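PDB 4R7F: uncharacterized protein from Parabacteroides merdae, which is of unknown function but is built from immunoglobulin-like beta-sandwich domains, the first resembling the N-terminal domain of type 9 secretion system plug proteins. Local coordinates for residues Y50-Y55 with T82-A87; I41-L46 with S97-L102; K15-K20 with I129-C134. All coordinates share one frame; numbering follows the deposited sequence. Where two conformers were deposited one is given.

Interaction 1: Y50-Y55 with T82-A87; sequences YTRYAY and TIDDFA
Tyr-50 lays its ring over one face of the Phe-86 ring in an offset stack, the planes only 3° apart and the centroids 4.1 Å from each other. Each ring is displaced toward the other's rim, so that Tyr-50 CD1 comes 3.4 Å from Phe-86 CZ. With CG between the backbone N and the carbonyl carbon (chi1 83°), Phe-86 turns its ring to the Tyr-50 face. Tyr-50 is poorly ordered, so this outer end probably retains some motion.

At the other end the backbones meet. Ile-83 N donates to Tyr-53 O at 2.8 Å, and one residue on, Ala-54 and Thr-82 form an antiparallel non-hydrogen-bonded pair. Ile-83 CG1 packs 3.8 Å from Tyr-55 CD1, and its CD1 reaches toward Tyr-53 CB.

The Arg-52 chain, bent at chi2 and chi3, brings its guanidinium flat against a methyl: in one of the two conformers of Thr-82, its CG2 lies 3.8 Å from Arg-52 CZ, over the centre of the group. Glu-123 fixes both residues, through a salt bridge to Arg-52 NE and a hydrogen bond from Thr-82 OG1.

Strand 53-60 runs between strands 81-82 and 114-122, while Phe-86 already belongs to strand 86-88 at the border of the other sheet; the contact thus links strand 53-60 of one sheet to the outermost strand 86-88 of the other.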
# COMPACT_ATOMS: atom_id res chain seq x y z
N TYR A 50 -29.41 -20.58 -20.35
CA TYR A 50 -28.91 -19.32 -20.86
C TYR A 50 -30.14 -18.40 -20.86
O TYR A 50 -31.27 -18.83 -21.17
CB TYR A 50 -28.29 -19.40 -22.27
CG TYR A 50 -28.01 -18.01 -22.83
CD1 TYR A 50 -27.30 -17.07 -22.07
CD2 TYR A 50 -28.46 -17.62 -24.11
CE1 TYR A 50 -27.05 -15.79 -22.54
CE2 TYR A 50 -28.21 -16.33 -24.59
CZ TYR A 50 -27.50 -15.41 -23.79
OH TYR A 50 -27.21 -14.11 -24.19
N THR A 51 -29.88 -17.16 -20.47
CA THR A 51 -30.89 -16.14 -20.32
C THR A 51 -30.32 -14.89 -20.97
O THR A 51 -29.11 -14.66 -20.90
CB THR A 51 -31.12 -15.90 -18.82
OG1 THR A 51 -31.61 -17.10 -18.22
CG2 THR A 51 -32.11 -14.76 -18.57
N ARG A 52 -31.17 -14.11 -21.62
CA ARG A 52 -30.74 -12.88 -22.28
C ARG A 52 -30.86 -11.72 -21.31
O ARG A 52 -31.97 -11.34 -20.94
CB ARG A 52 -31.60 -12.58 -23.52
CG ARG A 52 -31.46 -13.57 -24.66
CD ARG A 52 -30.21 -13.32 -25.49
NE ARG A 52 -30.45 -12.34 -26.56
CZ ARG A 52 -29.60 -12.06 -27.54
NH1 ARG A 52 -28.42 -12.67 -27.63
NH2 ARG A 52 -29.93 -11.15 -28.45
N TYR A 53 -29.72 -11.17 -20.87
CA TYR A 53 -29.77 -9.97 -20.04
C TYR A 53 -29.31 -8.76 -20.83
O TYR A 53 -28.38 -8.85 -21.63
CB TYR A 53 -28.88 -10.09 -18.80
CG TYR A 53 -29.17 -11.24 -17.88
CD1 TYR A 53 -30.30 -11.27 -17.09
CD2 TYR A 53 -28.25 -12.29 -17.74
CE1 TYR A 53 -30.55 -12.33 -16.21
CE2 TYR A 53 -28.48 -13.35 -16.86
CZ TYR A 53 -29.63 -13.37 -16.11
OH TYR A 53 -29.85 -14.44 -15.28
N ALA A 54 -29.97 -7.64 -20.57
CA ALA A 54 -29.63 -6.36 -21.16
C ALA A 54 -29.48 -5.28 -20.06
O ALA A 54 -29.99 -5.43 -18.96
CB ALA A 54 -30.72 -5.96 -22.15
N TYR A 55 -28.80 -4.17 -20.36
CA TYR A 55 -28.60 -3.12 -19.34
C TYR A 55 -28.92 -1.70 -19.80
O TYR A 55 -28.90 -1.42 -20.98
CB TYR A 55 -27.15 -3.16 -18.83
CG TYR A 55 -26.12 -2.84 -19.87
CD1 TYR A 55 -25.68 -3.83 -20.75
CD2 TYR A 55 -25.55 -1.58 -19.97
CE1 TYR A 55 -24.72 -3.56 -21.71
CE2 TYR A 55 -24.58 -1.30 -20.93
CZ TYR A 55 -24.17 -2.31 -21.80
OH TYR A 55 -23.23 -2.09 -22.78
N THR A 82 -27.45 -5.81 -25.14
CA THR A 82 -27.34 -7.19 -24.68
C THR A 82 -25.96 -7.49 -24.05
O THR A 82 -24.93 -6.90 -24.39
CB THR A 82 -27.71 -8.22 -25.78
OG1 THR A 82 -29.02 -7.94 -26.27
CG2 THR A 82 -27.73 -9.66 -25.25
N ILE A 83 -25.98 -8.37 -23.06
CA ILE A 83 -24.76 -8.84 -22.41
C ILE A 83 -24.40 -10.17 -23.06
O ILE A 83 -25.07 -11.20 -22.85
CB ILE A 83 -24.93 -8.95 -20.88
CG1 ILE A 83 -25.37 -7.59 -20.32
CG2 ILE A 83 -23.63 -9.40 -20.22
CD1 ILE A 83 -25.59 -7.56 -18.82
N ASP A 84 -23.36 -10.12 -23.90
CA ASP A 84 -23.02 -11.24 -24.78
C ASP A 84 -21.92 -12.11 -24.18
O ASP A 84 -21.88 -13.28 -24.45
CB ASP A 84 -22.60 -10.71 -26.17
CG ASP A 84 -23.75 -10.06 -26.93
OD1 ASP A 84 -24.91 -10.44 -26.70
OD2 ASP A 84 -23.49 -9.17 -27.78
N ASP A 85 -21.04 -11.53 -23.36
CA ASP A 85 -19.87 -12.29 -22.91
C ASP A 85 -20.23 -13.20 -21.71
O ASP A 85 -20.23 -12.77 -20.57
CB ASP A 85 -18.68 -11.36 -22.63
CG ASP A 85 -17.40 -12.11 -22.19
OD1 ASP A 85 -17.44 -13.29 -21.74
OD2 ASP A 85 -16.33 -11.47 -22.26
N PHE A 86 -20.52 -14.46 -22.00
CA PHE A 86 -20.85 -15.41 -20.95
C PHE A 86 -20.35 -16.82 -21.21
O PHE A 86 -20.07 -17.21 -22.34
CB PHE A 86 -22.37 -15.45 -20.77
CG PHE A 86 -23.09 -16.33 -21.76
CD1 PHE A 86 -23.43 -15.85 -23.01
CD2 PHE A 86 -23.44 -17.63 -21.43
CE1 PHE A 86 -24.10 -16.65 -23.92
CE2 PHE A 86 -24.11 -18.45 -22.33
CZ PHE A 86 -24.44 -17.96 -23.58
N ALA A 87 -20.32 -17.61 -20.14
CA ALA A 87 -19.90 -19.00 -20.18
C ALA A 87 -20.58 -19.85 -19.08
O ALA A 87 -20.87 -19.35 -17.97
CB ALA A 87 -18.39 -19.06 -20.04

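Interaction 2: I41-L46 with S97-L102; sequences INFDGL and SNYRLL
Five pairs, from Ile-41 with Leu-101 to Gly-45 with Ser-97, join these strands in regular antiparallel register. The backbone supplies six hydrogen bonds, two at each of the pairs Ile-41/Leu-101, Phe-43/Tyr-99 and Gly-45/Ser-97; the shortest runs from Ile-41 N to Leu-101 O, 2.7 Å.

Polar side chains occupy the face of Asn-42, Asp-44 and Asn-98. Asn-98 ND2 donates twice, to Asn-42 OD1 at 2.9 Å and to Asp-44 OD1 at 2.8 Å, both acceptors lying close to its amide plane. With CG opposite the backbone N (chi1 174°), the Asn-98 amide extends across to the partner strand, and the two bonds should fix its rotation. The other Asp-44 oxygen, OD2, is held by Tyr-290 and Lys-340.

Apolar contacts dominate the other face, though Ser-97 OG lies buried there without a partner. Tyr-99 CB sits over the Phe-43 ring, 3.6 Å from its centroid, a CH-pi contact; the two rings are nearly parallel (5°) but slide apart with little overlap. Ile-41 and Leu-101 lie side by side, CD1 to CD2 4.1 Å.

Such a ladder, polar on one face and aromatic and aliphatic on the core side, is typical of neighbouring strands in an immunoglobulin-like beta-sandwich.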
# COMPACT_ATOMS: atom_id res chain seq x y z
N ILE A 41 -18.10 -5.53 -14.72
CA ILE A 41 -19.22 -6.03 -13.98
C ILE A 41 -19.31 -7.52 -14.25
O ILE A 41 -19.50 -7.94 -15.35
CB ILE A 41 -20.52 -5.34 -14.40
CG1 ILE A 41 -20.51 -3.90 -13.89
CG2 ILE A 41 -21.70 -6.10 -13.84
CD1 ILE A 41 -21.25 -2.94 -14.77
N ASN A 42 -19.16 -8.29 -13.19
CA ASN A 42 -19.15 -9.73 -13.26
C ASN A 42 -20.20 -10.35 -12.30
O ASN A 42 -20.35 -9.94 -11.14
CB ASN A 42 -17.75 -10.19 -12.89
CG ASN A 42 -17.46 -11.60 -13.33
OD1 ASN A 42 -18.06 -12.56 -12.85
ND2 ASN A 42 -16.56 -11.72 -14.27
N PHE A 43 -20.92 -11.35 -12.77
CA PHE A 43 -21.97 -11.94 -11.98
C PHE A 43 -22.34 -13.28 -12.53
O PHE A 43 -22.05 -13.56 -13.68
CB PHE A 43 -23.20 -11.02 -11.96
CG PHE A 43 -23.90 -10.88 -13.27
CD1 PHE A 43 -23.52 -9.91 -14.17
CD2 PHE A 43 -24.97 -11.71 -13.60
CE1 PHE A 43 -24.19 -9.76 -15.38
CE2 PHE A 43 -25.64 -11.57 -14.81
CZ PHE A 43 -25.26 -10.58 -15.70
N ASP A 44 -22.98 -14.11 -11.70
CA ASP A 44 -23.49 -15.39 -12.15
C ASP A 44 -25.01 -15.36 -12.19
O ASP A 44 -25.64 -14.76 -11.35
CB ASP A 44 -23.06 -16.50 -11.21
CG ASP A 44 -21.59 -16.78 -11.25
OD1 ASP A 44 -20.93 -16.48 -12.27
OD2 ASP A 44 -21.10 -17.30 -10.23
N GLY A 45 -25.60 -16.03 -13.18
CA GLY A 45 -27.01 -16.42 -13.12
C GLY A 45 -27.15 -17.92 -12.82
O GLY A 45 -26.59 -18.76 -13.52
N LEU A 46 -27.90 -18.26 -11.77
CA LEU A 46 -28.04 -19.68 -11.39
C LEU A 46 -29.14 -20.38 -12.21
O LEU A 46 -30.09 -19.73 -12.68
CB LEU A 46 -28.36 -19.81 -9.90
CG LEU A 46 -27.37 -19.23 -8.87
CD1 LEU A 46 -27.45 -20.03 -7.60
CD2 LEU A 46 -25.93 -19.20 -9.33
N SER A 97 -24.36 -19.86 -15.06
CA SER A 97 -23.58 -19.23 -16.13
C SER A 97 -22.93 -17.96 -15.52
O SER A 97 -23.48 -17.34 -14.65
CB SER A 97 -24.44 -18.89 -17.37
OG SER A 97 -25.45 -19.86 -17.63
N ASN A 98 -21.75 -17.63 -16.00
CA ASN A 98 -20.98 -16.50 -15.54
C ASN A 98 -20.92 -15.46 -16.64
O ASN A 98 -20.59 -15.80 -17.78
CB ASN A 98 -19.57 -16.97 -15.20
CG ASN A 98 -18.65 -15.85 -14.84
OD1 ASN A 98 -17.63 -15.62 -15.51
ND2 ASN A 98 -19.00 -15.12 -13.77
N TYR A 99 -21.20 -14.21 -16.29
CA TYR A 99 -21.38 -13.11 -17.22
C TYR A 99 -20.40 -12.00 -16.91
O TYR A 99 -20.04 -11.76 -15.76
CB TYR A 99 -22.78 -12.53 -17.09
CG TYR A 99 -23.89 -13.50 -17.47
CD1 TYR A 99 -24.31 -14.48 -16.59
CD2 TYR A 99 -24.51 -13.43 -18.74
CE1 TYR A 99 -25.31 -15.37 -16.94
CE2 TYR A 99 -25.52 -14.32 -19.09
CZ TYR A 99 -25.90 -15.30 -18.19
OH TYR A 99 -26.90 -16.19 -18.50
N ARG A 100 -20.00 -11.29 -17.93
CA ARG A 100 -18.98 -10.25 -17.82
C ARG A 100 -19.35 -9.16 -18.79
O ARG A 100 -19.61 -9.42 -19.96
CB ARG A 100 -17.63 -10.83 -18.16
CG ARG A 100 -16.46 -9.88 -18.04
CD ARG A 100 -15.24 -10.71 -17.65
NE ARG A 100 -13.99 -10.20 -18.17
CZ ARG A 100 -13.64 -10.29 -19.45
NH1 ARG A 100 -14.46 -10.84 -20.34
NH2 ARG A 100 -12.48 -9.79 -19.84
N LEU A 101 -19.40 -7.94 -18.27
CA LEU A 101 -19.65 -6.72 -19.01
C LEU A 101 -18.53 -5.78 -18.65
O LEU A 101 -18.31 -5.49 -17.46
CB LEU A 101 -20.99 -6.13 -18.59
CG LEU A 101 -21.33 -4.72 -19.08
CD1 LEU A 101 -21.50 -4.70 -20.59
CD2 LEU A 101 -22.60 -4.26 -18.43
N LEU A 102 -17.78 -5.35 -19.66
CA LEU A 102 -16.80 -4.30 -19.49
C LEU A 102 -17.37 -2.97 -19.99
O LEU A 102 -18.07 -2.92 -21.02
CB LEU A 102 -15.54 -4.63 -20.26
CG LEU A 102 -14.93 -5.98 -19.92
CD1 LEU A 102 -13.67 -6.20 -20.74
CD2 LEU A 102 -14.64 -6.06 -18.44

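Interaction 3: K15-K20 with I129-C134; sequences KTLQVK and IIFTAC
Leu-17 drops CD1 onto one face of the Phe-131 ring, and beside it Val-19 meets Ala-133: two apolar contacts join the strands. In the first, a CH-pi contact, the methyl stands 3.9 Å from the ring centroid and 24° off its normal, shifted toward the rim so that CD1 is 3.6 Å from Phe-131 CE1. Leu-17 extends toward segment 129-134 with CG opposite its backbone N (chi1 177°), and its second methyl, CD2, reaches Thr-132 O at 3.9 Å. In the second contact Val-19 CG2 touches Ala-133 CB at 3.6 Å, the small alanine letting the chains come close; Val-19 CG1 meanwhile rests 3.6 Å from Cys-134 O. An alanine in place of Leu-17 would remove both methyls and is likely to open a gap over the Phe-131 face, leaving the ring freer to shift.

Away from these four side chains the contact is loose. Leu-17, Phe-131 and Ala-133 are buried, whereas Val-19 stays partly exposed. Thr-16 and Gln-18 reach instead toward strand 274-276, and Ile-129 and Ile-130 make no contact with 15-20. On the far side of strand 129-138, Thr-132 turns away and is bonded through OG1 to Gln-119.

The strand axes pass 7.7 Å apart at 22°, and no hydrogen bond spans them. Cohesion here therefore rests on dispersion and the exclusion of water, as expected where two sheets of a sandwich pack face to face.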
# COMPACT_ATOMS: atom_id res chain seq x y z
N LYS A 15 -25.92 -14.08 -8.41
CA LYS A 15 -24.98 -14.19 -7.29
C LYS A 15 -23.65 -13.65 -7.70
O LYS A 15 -23.33 -13.58 -8.89
CB LYS A 15 -24.80 -15.64 -6.87
CG LYS A 15 -26.06 -16.34 -6.42
CD LYS A 15 -26.55 -15.82 -5.08
CE LYS A 15 -27.68 -16.69 -4.55
NZ LYS A 15 -28.75 -15.95 -3.81
N THR A 16 -22.89 -13.24 -6.69
CA THR A 16 -21.45 -12.95 -6.81
C THR A 16 -21.25 -11.81 -7.78
O THR A 16 -20.39 -11.85 -8.68
CB THR A 16 -20.68 -14.23 -7.21
OG1 THR A 16 -21.12 -15.30 -6.36
CG2 THR A 16 -19.20 -14.04 -7.05
N LEU A 17 -22.08 -10.79 -7.60
CA LEU A 17 -21.91 -9.55 -8.33
C LEU A 17 -20.63 -8.86 -7.87
O LEU A 17 -20.47 -8.57 -6.70
CB LEU A 17 -23.07 -8.62 -8.08
CG LEU A 17 -22.98 -7.26 -8.74
CD1 LEU A 17 -23.03 -7.37 -10.25
CD2 LEU A 17 -24.14 -6.41 -8.24
N GLN A 18 -19.73 -8.63 -8.82
CA GLN A 18 -18.51 -7.89 -8.60
C GLN A 18 -18.43 -6.71 -9.56
O GLN A 18 -18.74 -6.83 -10.74
CB GLN A 18 -17.29 -8.77 -8.87
CG GLN A 18 -17.22 -10.00 -8.00
CD GLN A 18 -16.01 -10.88 -8.30
OE1 GLN A 18 -16.10 -11.89 -9.04
NE2 GLN A 18 -14.89 -10.52 -7.73
N VAL A 19 -18.01 -5.58 -9.00
CA VAL A 19 -17.66 -4.37 -9.71
C VAL A 19 -16.21 -3.99 -9.35
O VAL A 19 -15.89 -3.67 -8.21
CB VAL A 19 -18.62 -3.25 -9.31
CG1 VAL A 19 -18.29 -1.97 -10.07
CG2 VAL A 19 -20.05 -3.71 -9.53
N LYS A 20 -15.34 -4.06 -10.36
CA LYS A 20 -13.92 -3.86 -10.17
C LYS A 20 -13.31 -3.32 -11.45
O LYS A 20 -14.00 -3.20 -12.46
CB LYS A 20 -13.25 -5.17 -9.75
CG LYS A 20 -13.63 -6.37 -10.60
CD LYS A 20 -12.50 -6.77 -11.54
CE LYS A 20 -11.58 -7.82 -10.93
NZ LYS A 20 -10.49 -8.13 -11.89
N ILE A 129 -35.88 -4.75 -12.69
CA ILE A 129 -34.43 -4.65 -12.57
C ILE A 129 -33.97 -5.75 -11.63
O ILE A 129 -34.44 -5.82 -10.48
CB ILE A 129 -33.98 -3.29 -11.98
CG1 ILE A 129 -34.43 -2.11 -12.86
CG2 ILE A 129 -32.47 -3.26 -11.81
CD1 ILE A 129 -34.16 -2.30 -14.34
N ILE A 130 -33.04 -6.59 -12.11
CA ILE A 130 -32.50 -7.67 -11.30
C ILE A 130 -31.27 -7.33 -10.46
O ILE A 130 -31.02 -7.99 -9.44
CB ILE A 130 -32.20 -8.94 -12.12
CG1 ILE A 130 -31.12 -8.72 -13.16
CG2 ILE A 130 -33.48 -9.47 -12.76
CD1 ILE A 130 -30.75 -9.99 -13.87
N PHE A 131 -30.46 -6.37 -10.91
CA PHE A 131 -29.42 -5.77 -10.09
C PHE A 131 -28.99 -4.43 -10.65
O PHE A 131 -29.23 -4.14 -11.80
CB PHE A 131 -28.23 -6.71 -9.92
CG PHE A 131 -27.32 -6.82 -11.12
CD1 PHE A 131 -26.37 -5.84 -11.38
CD2 PHE A 131 -27.36 -7.94 -11.93
CE1 PHE A 131 -25.50 -5.95 -12.45
CE2 PHE A 131 -26.49 -8.06 -13.00
CZ PHE A 131 -25.57 -7.07 -13.27
N THR A 132 -28.39 -3.64 -9.79
CA THR A 132 -27.73 -2.39 -10.13
C THR A 132 -26.25 -2.52 -9.77
O THR A 132 -25.91 -3.01 -8.70
CB THR A 132 -28.40 -1.28 -9.32
OG1 THR A 132 -29.78 -1.28 -9.65
CG2 THR A 132 -27.83 0.06 -9.64
N ALA A 133 -25.36 -2.15 -10.68
CA ALA A 133 -23.93 -2.06 -10.40
C ALA A 133 -23.46 -0.63 -10.59
O ALA A 133 -23.74 -0.01 -11.61
CB ALA A 133 -23.15 -2.97 -11.29
N CYS A 134 -22.76 -0.11 -9.59
CA CYS A 134 -22.44 1.31 -9.52
C CYS A 134 -20.92 1.53 -9.54
O CYS A 134 -20.18 0.83 -8.84
CB CYS A 134 -22.99 1.90 -8.22
SG CYS A 134 -24.76 2.20 -8.20

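In the fold
The three contacts nest along one immunoglobulin-like domain, interaction 1 inside the loop closed by interaction 2, and that inside the loop of interaction 3. Interactions 1 and 2, centres about 8 Å apart, are tied by the salt bridge of Asp-85 OD2 with Arg-100 NH1 (2.8 Å) and by Tyr-53 packing against Tyr-99. Interactions 2 and 3, about 9 Å apart between centres, share strand pairing through Asn-42 and Gln-18, while Phe-43 CD1 meets Phe-131 CZ at 3.6 Å. Tyr-53 also packs on Ile-130, linking interactions 1 and 3. None of the segments supplies a magnesium ligand, but the Cys-134 side chain lies about 4 Å from a bound TRS molecule, probably from the crystallisation liquor.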